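Local coordinates for protein 6-phosphogluconolactonase (Thermotoga maritima, PDB 1VL1) that hydrolyses 6-phosphogluconolactone to 6-phosphogluconate, the second step of the oxidative pentose phosphate pathway, at residues Phe48-Gly53 / Ala141-Gly146; His150-Phe155 / Arg179-Phe184. All coordinates share one frame; numbering follows the deposited sequence.

Contact 1. Residues Phe48-Gly53 / Ala141-Gly146; sequences FVVLAG and AILGMG
Val50 and Ile142 meet through their backbones. Ile142 N donates to Val50 O at 2.8 Å, almost straight at the hydrogen (175°) though tilted out of the carbonyl plane, while the CA of Ala141 leans on the same oxygen with a CA-H...O contact of 3.5 Å. One step on, Ala52 N gives its hydrogen to Ile142 O, 2.8 Å away and nearly in line with the C=O bond. Two parallel strands with their axes 4.7 Å apart are thus locked in register at the centre of the chain. They are inner strands of the Rossmann-like alpha/beta sheet of this family, and the chain between them includes strands 74-82 and 111-112 and several helices. The side chain of Ile142 shows how such a pairing is upholstered. Its CB stands 3.9 Å from Val50 O; with CG1 beside the backbone N (chi1 -53°) the chain rises from the sheet; and CD1, at the tip, rests 3.9 Å from Leu51 CD2 and meets Val49 CG1 obliquely. Leu51 and Ile142 run side by side here, pointing the same way, and Leu51 continues onto helix 92-101. On the other face Val50 CB meets Ala141 CB at 3.9 Å. Just beyond the strand end, Ala52 CB points toward the 141-146 segment and approaches Gly144 N to 3.6 Å.

Contact 2. Residues His150-Phe155 / Arg179-Phe184; sequences HVASIF and RVTLTF
Ser153 is held by strand 179-182 through two hydrogen bonds. Its backbone N donates to Thr181 OG1 at 3.1 Å, and its OG receives Arg179 NH1 at 2.9 Å, lying close to the guanidinium plane; Asp80 is a further, stronger partner of that hydroxyl. Thr181 OG1, anti to its own backbone N (chi1 -171°), also donates to Leu182 O, so one hydroxyl serves both loop and strand. Flat groups form a second set. The rim of the Phe155 ring, led by CE2, stands over one face of the Arg179 guanidinium, 3.8 Å from NH1, with the two planes 82° apart. Apolar packing is the third kind: Ile154 CD1 comes within 3.8 Å of Phe184 CD1, and Val151 CG1 approaches the edge of the same phenylalanine. The Ile154 methyl also packs against a carbonyl, CD1 lying 3.4 Å from Leu182 O. A leucine at Arg179 has no guanidinium to donate to Ser153 OG, and would probably leave the loop less firmly held and the Phe155 rim free to shift. Arg179 NH2 also bonds Pro175 O, and a bound citrate, probably from the crystallisation liquor, is hydrogen-bonded to His150 NE2, an arrangement consistent with a pocket suited to anions.

In the fold
Contact 1 builds the middle of the sheet, and contact 2 fastens the loop that leaves it, their centres about 10 Å apart. The chain runs out of 141-146 almost directly into 150-155, and the two meet along that passage: Met145 CG lies 3.4 Å from His150 O, and Leu143 CD1 3.9 Å from Val151 CG2. On one side of the sheet Val50 CG1 is 4.1 Å from Leu182 CD1, across strand 74-82, which pairs with both their strands. The bound citrate links the two contacts, its molecule about 5 Å from Gly144 and about 4 Å from the Arg179 side chain. In this family the active site probably lies at the C-terminal ends of the parallel strands, so the citrate may mark it.

Contact 1. Residues Phe48-Gly53 / Ala141-Gly146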
loop_
_atom_site.group_PDB
_atom_site.type_symbol
_atom_site.label_atom_id
_atom_site.label_comp_id
_atom_site.label_asym_id
_atom_site.label_seq_id
_atom_site.Cartn_x
_atom_site.Cartn_y
_atom_site.Cartn_z
ATOM N N PHE A 48 6.760 8.734 -6.099
ATOM C CA PHE A 48 5.820 7.694 -6.427
ATOM C C PHE A 48 5.533 6.886 -5.183
ATOM O O PHE A 48 6.473 6.334 -4.557
ATOM C CB PHE A 48 6.341 6.806 -7.550
ATOM C CG PHE A 48 6.649 7.589 -8.760
ATOM C CD1 PHE A 48 7.894 8.216 -8.868
ATOM C CD2 PHE A 48 5.690 7.844 -9.719
ATOM C CE1 PHE A 48 8.195 9.029 -9.932
ATOM C CE2 PHE A 48 5.995 8.683 -10.831
ATOM C CZ PHE A 48 7.240 9.257 -10.924
ATOM N N VAL A 49 4.262 6.890 -4.812
ATOM C CA VAL A 49 3.778 6.319 -3.542
ATOM C C VAL A 49 2.703 5.240 -3.752
ATOM O O VAL A 49 1.683 5.481 -4.359
ATOM C CB VAL A 49 3.254 7.422 -2.593
ATOM C CG1 VAL A 49 2.908 6.843 -1.242
ATOM C CG2 VAL A 49 4.262 8.589 -2.492
ATOM N N VAL A 50 2.946 4.033 -3.204
ATOM C CA VAL A 50 2.015 2.901 -3.215
ATOM C C VAL A 50 1.189 2.947 -1.921
ATOM O O VAL A 50 1.760 3.189 -0.837
ATOM C CB VAL A 50 2.727 1.557 -3.259
ATOM C CG1 VAL A 50 1.731 0.402 -3.033
ATOM C CG2 VAL A 50 3.428 1.385 -4.569
ATOM N N LEU A 51 -0.133 2.808 -2.055
ATOM C CA LEU A 51 -1.060 2.839 -0.908
ATOM C C LEU A 51 -1.895 1.563 -0.814
ATOM O O LEU A 51 -2.553 1.186 -1.783
ATOM C CB LEU A 51 -2.037 3.982 -1.069
ATOM C CG LEU A 51 -1.485 5.368 -1.243
ATOM C CD1 LEU A 51 -2.630 6.397 -1.475
ATOM C CD2 LEU A 51 -0.574 5.769 -0.093
ATOM N N ALA A 52 -1.915 0.947 0.377
ATOM C CA ALA A 52 -2.863 -0.092 0.714
ATOM C C ALA A 52 -4.165 0.559 1.157
ATOM O O ALA A 52 -4.187 1.680 1.704
ATOM C CB ALA A 52 -2.346 -0.953 1.803
ATOM N N GLY A 53 -5.269 -0.157 1.006
ATOM C CA GLY A 53 -6.498 0.230 1.679
ATOM C C GLY A 53 -6.548 -0.373 3.087
ATOM O O GLY A 53 -5.514 -0.706 3.686
ATOM N N ALA A 141 6.067 2.862 -0.004
ATOM C CA ALA A 141 4.907 2.023 0.000
ATOM C C ALA A 141 4.338 2.075 1.421
ATOM O O ALA A 141 5.061 1.886 2.371
ATOM C CB ALA A 141 5.234 0.606 -0.393
ATOM N N ILE A 142 3.078 2.413 1.535
ATOM C CA ILE A 142 2.347 2.469 2.819
ATOM C C ILE A 142 1.363 1.314 2.831
ATOM O O ILE A 142 0.308 1.304 2.122
ATOM C CB ILE A 142 1.632 3.846 3.029
ATOM C CG1 ILE A 142 2.603 5.004 2.860
ATOM C CG2 ILE A 142 0.969 3.904 4.408
ATOM C CD1 ILE A 142 1.984 6.379 2.797
ATOM N N LEU A 143 1.709 0.305 3.621
ATOM C CA LEU A 143 1.027 -0.960 3.571
ATOM C C LEU A 143 0.431 -1.334 4.889
ATOM O O LEU A 143 0.929 -0.875 5.951
ATOM C CB LEU A 143 2.030 -2.044 3.166
ATOM C CG LEU A 143 2.691 -1.835 1.815
ATOM C CD1 LEU A 143 3.721 -2.968 1.544
ATOM C CD2 LEU A 143 1.647 -1.743 0.695
ATOM N N GLY A 144 -0.682 -2.064 4.843
ATOM C CA GLY A 144 -1.223 -2.783 6.005
ATOM C C GLY A 144 -0.822 -4.238 6.029
ATOM O O GLY A 144 -0.138 -4.727 5.128
ATOM N N MET A 145 -1.231 -4.935 7.066
ATOM C CA MET A 145 -1.079 -6.386 7.106
ATOM C C MET A 145 -2.291 -6.938 7.794
ATOM O O MET A 145 -2.735 -6.394 8.769
ATOM C CB MET A 145 0.156 -6.755 7.927
ATOM C CG MET A 145 0.328 -8.236 8.115
ATOM S SD MET A 145 1.677 -8.714 9.218
ATOM C CE MET A 145 0.891 -8.341 10.751
ATOM N N GLY A 146 -2.852 -7.992 7.243
ATOM C CA GLY A 146 -3.981 -8.631 7.810
ATOM C C GLY A 146 -3.619 -9.404 9.048
ATOM O O GLY A 146 -2.450 -9.706 9.279
#

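Contact 2. Residues His150-Phe155 / Arg179-Phe184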
loop_
_atom_site.group_PDB
_atom_site.type_symbol
_atom_site.label_atom_id
_atom_site.label_comp_id
_atom_site.label_asym_id
_atom_site.label_seq_id
_atom_site.Cartn_x
_atom_site.Cartn_y
_atom_site.Cartn_z
ATOM N N HIS A 150 -1.203 -11.448 5.700
ATOM C CA HIS A 150 -1.245 -11.102 4.308
ATOM C C HIS A 150 -0.876 -9.612 4.086
ATOM O O HIS A 150 -0.969 -8.784 5.002
ATOM C CB HIS A 150 -2.612 -11.490 3.684
ATOM C CG HIS A 150 -3.650 -10.418 3.742
ATOM N ND1 HIS A 150 -4.605 -10.357 4.735
ATOM C CD2 HIS A 150 -3.907 -9.383 2.904
ATOM C CE1 HIS A 150 -5.395 -9.312 4.515
ATOM N NE2 HIS A 150 -5.006 -8.714 3.402
ATOM N N VAL A 151 -0.372 -9.294 2.908
ATOM C CA VAL A 151 -0.012 -7.934 2.534
ATOM C C VAL A 151 -0.551 -7.636 1.145
ATOM O O VAL A 151 -0.659 -8.535 0.316
ATOM C CB VAL A 151 1.509 -7.817 2.584
ATOM C CG1 VAL A 151 2.177 -8.771 1.588
ATOM C CG2 VAL A 151 1.963 -6.380 2.411
ATOM N N ALA A 152 -1.000 -6.406 0.903
ATOM C CA ALA A 152 -1.638 -6.079 -0.346
ATOM C C ALA A 152 -2.822 -7.058 -0.496
ATOM O O ALA A 152 -3.557 -7.227 0.477
ATOM C CB ALA A 152 -0.646 -6.068 -1.538
ATOM N N SER A 153 -2.968 -7.720 -1.631
ATOM C CA SER A 153 -3.886 -8.875 -1.741
ATOM C C SER A 153 -3.079 -10.148 -2.045
ATOM O O SER A 153 -3.522 -11.041 -2.801
ATOM C CB SER A 153 -5.001 -8.646 -2.753
ATOM O OG SER A 153 -6.108 -7.888 -2.249
ATOM N N ILE A 154 -1.880 -10.205 -1.474
ATOM C CA ILE A 154 -1.069 -11.418 -1.516
ATOM C C ILE A 154 -1.391 -12.280 -0.267
ATOM O O ILE A 154 -0.977 -11.944 0.861
ATOM C CB ILE A 154 0.409 -11.100 -1.550
ATOM C CG1 ILE A 154 0.768 -10.159 -2.709
ATOM C CG2 ILE A 154 1.180 -12.409 -1.564
ATOM C CD1 ILE A 154 2.076 -9.469 -2.594
ATOM N N PHE A 155 -2.127 -13.356 -0.484
ATOM C CA PHE A 155 -2.566 -14.277 0.558
ATOM C C PHE A 155 -1.745 -15.558 0.532
ATOM O O PHE A 155 -1.635 -16.232 1.551
ATOM C CB PHE A 155 -4.049 -14.629 0.390
ATOM C CG PHE A 155 -4.978 -13.470 0.722
ATOM C CD1 PHE A 155 -5.414 -13.247 1.991
ATOM C CD2 PHE A 155 -5.339 -12.579 -0.237
ATOM C CE1 PHE A 155 -6.220 -12.164 2.281
ATOM C CE2 PHE A 155 -6.110 -11.477 0.056
ATOM C CZ PHE A 155 -6.539 -11.265 1.295
ATOM N N ARG A 179 -8.977 -10.826 -6.479
ATOM C CA ARG A 179 -8.197 -9.614 -6.228
ATOM C C ARG A 179 -7.158 -9.401 -7.338
ATOM O O ARG A 179 -6.645 -10.378 -7.944
ATOM C CB ARG A 179 -7.412 -9.637 -4.898
ATOM C CG ARG A 179 -8.035 -10.263 -3.673
ATOM C CD ARG A 179 -9.177 -9.520 -3.234
ATOM N NE ARG A 179 -9.748 -9.923 -1.917
ATOM C CZ ARG A 179 -9.436 -9.373 -0.753
ATOM N NH1 ARG A 179 -8.407 -8.521 -0.629
ATOM N NH2 ARG A 179 -10.140 -9.695 0.315
ATOM N N VAL A 180 -6.827 -8.133 -7.567
ATOM C CA VAL A 180 -5.715 -7.720 -8.406
ATOM C C VAL A 180 -4.673 -7.158 -7.443
ATOM O O VAL A 180 -5.018 -6.379 -6.562
ATOM C CB VAL A 180 -6.166 -6.673 -9.414
ATOM C CG1 VAL A 180 -4.944 -6.039 -10.111
ATOM C CG2 VAL A 180 -7.165 -7.289 -10.351
ATOM N N THR A 181 -3.430 -7.610 -7.554
ATOM C CA THR A 181 -2.434 -7.166 -6.606
ATOM C C THR A 181 -1.083 -6.948 -7.214
ATOM O O THR A 181 -0.671 -7.650 -8.131
ATOM C CB THR A 181 -2.330 -8.207 -5.425
ATOM O OG1 THR A 181 -1.488 -7.689 -4.360
ATOM C CG2 THR A 181 -1.735 -9.481 -5.893
ATOM N N LEU A 182 -0.352 -5.950 -6.682
ATOM C CA LEU A 182 1.059 -5.926 -6.923
ATOM C C LEU A 182 1.660 -7.149 -6.301
ATOM O O LEU A 182 1.127 -7.684 -5.321
ATOM C CB LEU A 182 1.707 -4.722 -6.252
ATOM C CG LEU A 182 1.350 -3.363 -6.816
ATOM C CD1 LEU A 182 2.215 -2.215 -6.179
ATOM C CD2 LEU A 182 1.421 -3.262 -8.225
ATOM N N THR A 183 2.776 -7.598 -6.901
ATOM C CA THR A 183 3.531 -8.803 -6.450
ATOM C C THR A 183 4.675 -8.400 -5.544
ATOM O O THR A 183 4.968 -7.209 -5.335
ATOM C CB THR A 183 4.142 -9.480 -7.683
ATOM O OG1 THR A 183 4.977 -8.540 -8.361
ATOM C CG2 THR A 183 3.093 -9.928 -8.687
ATOM N N PHE A 184 5.332 -9.376 -4.926
ATOM C CA PHE A 184 6.564 -9.060 -4.210
ATOM C C PHE A 184 7.566 -8.257 -5.066
ATOM O O PHE A 184 8.176 -7.282 -4.587
ATOM C CB PHE A 184 7.228 -10.337 -3.724
ATOM C CG PHE A 184 6.435 -11.131 -2.720
ATOM C CD1 PHE A 184 5.597 -10.528 -1.778
ATOM C CD2 PHE A 184 6.619 -12.510 -2.646
ATOM C CE1 PHE A 184 4.915 -11.266 -0.826
ATOM C CE2 PHE A 184 5.930 -13.276 -1.675
ATOM C CZ PHE A 184 5.061 -12.637 -0.757
#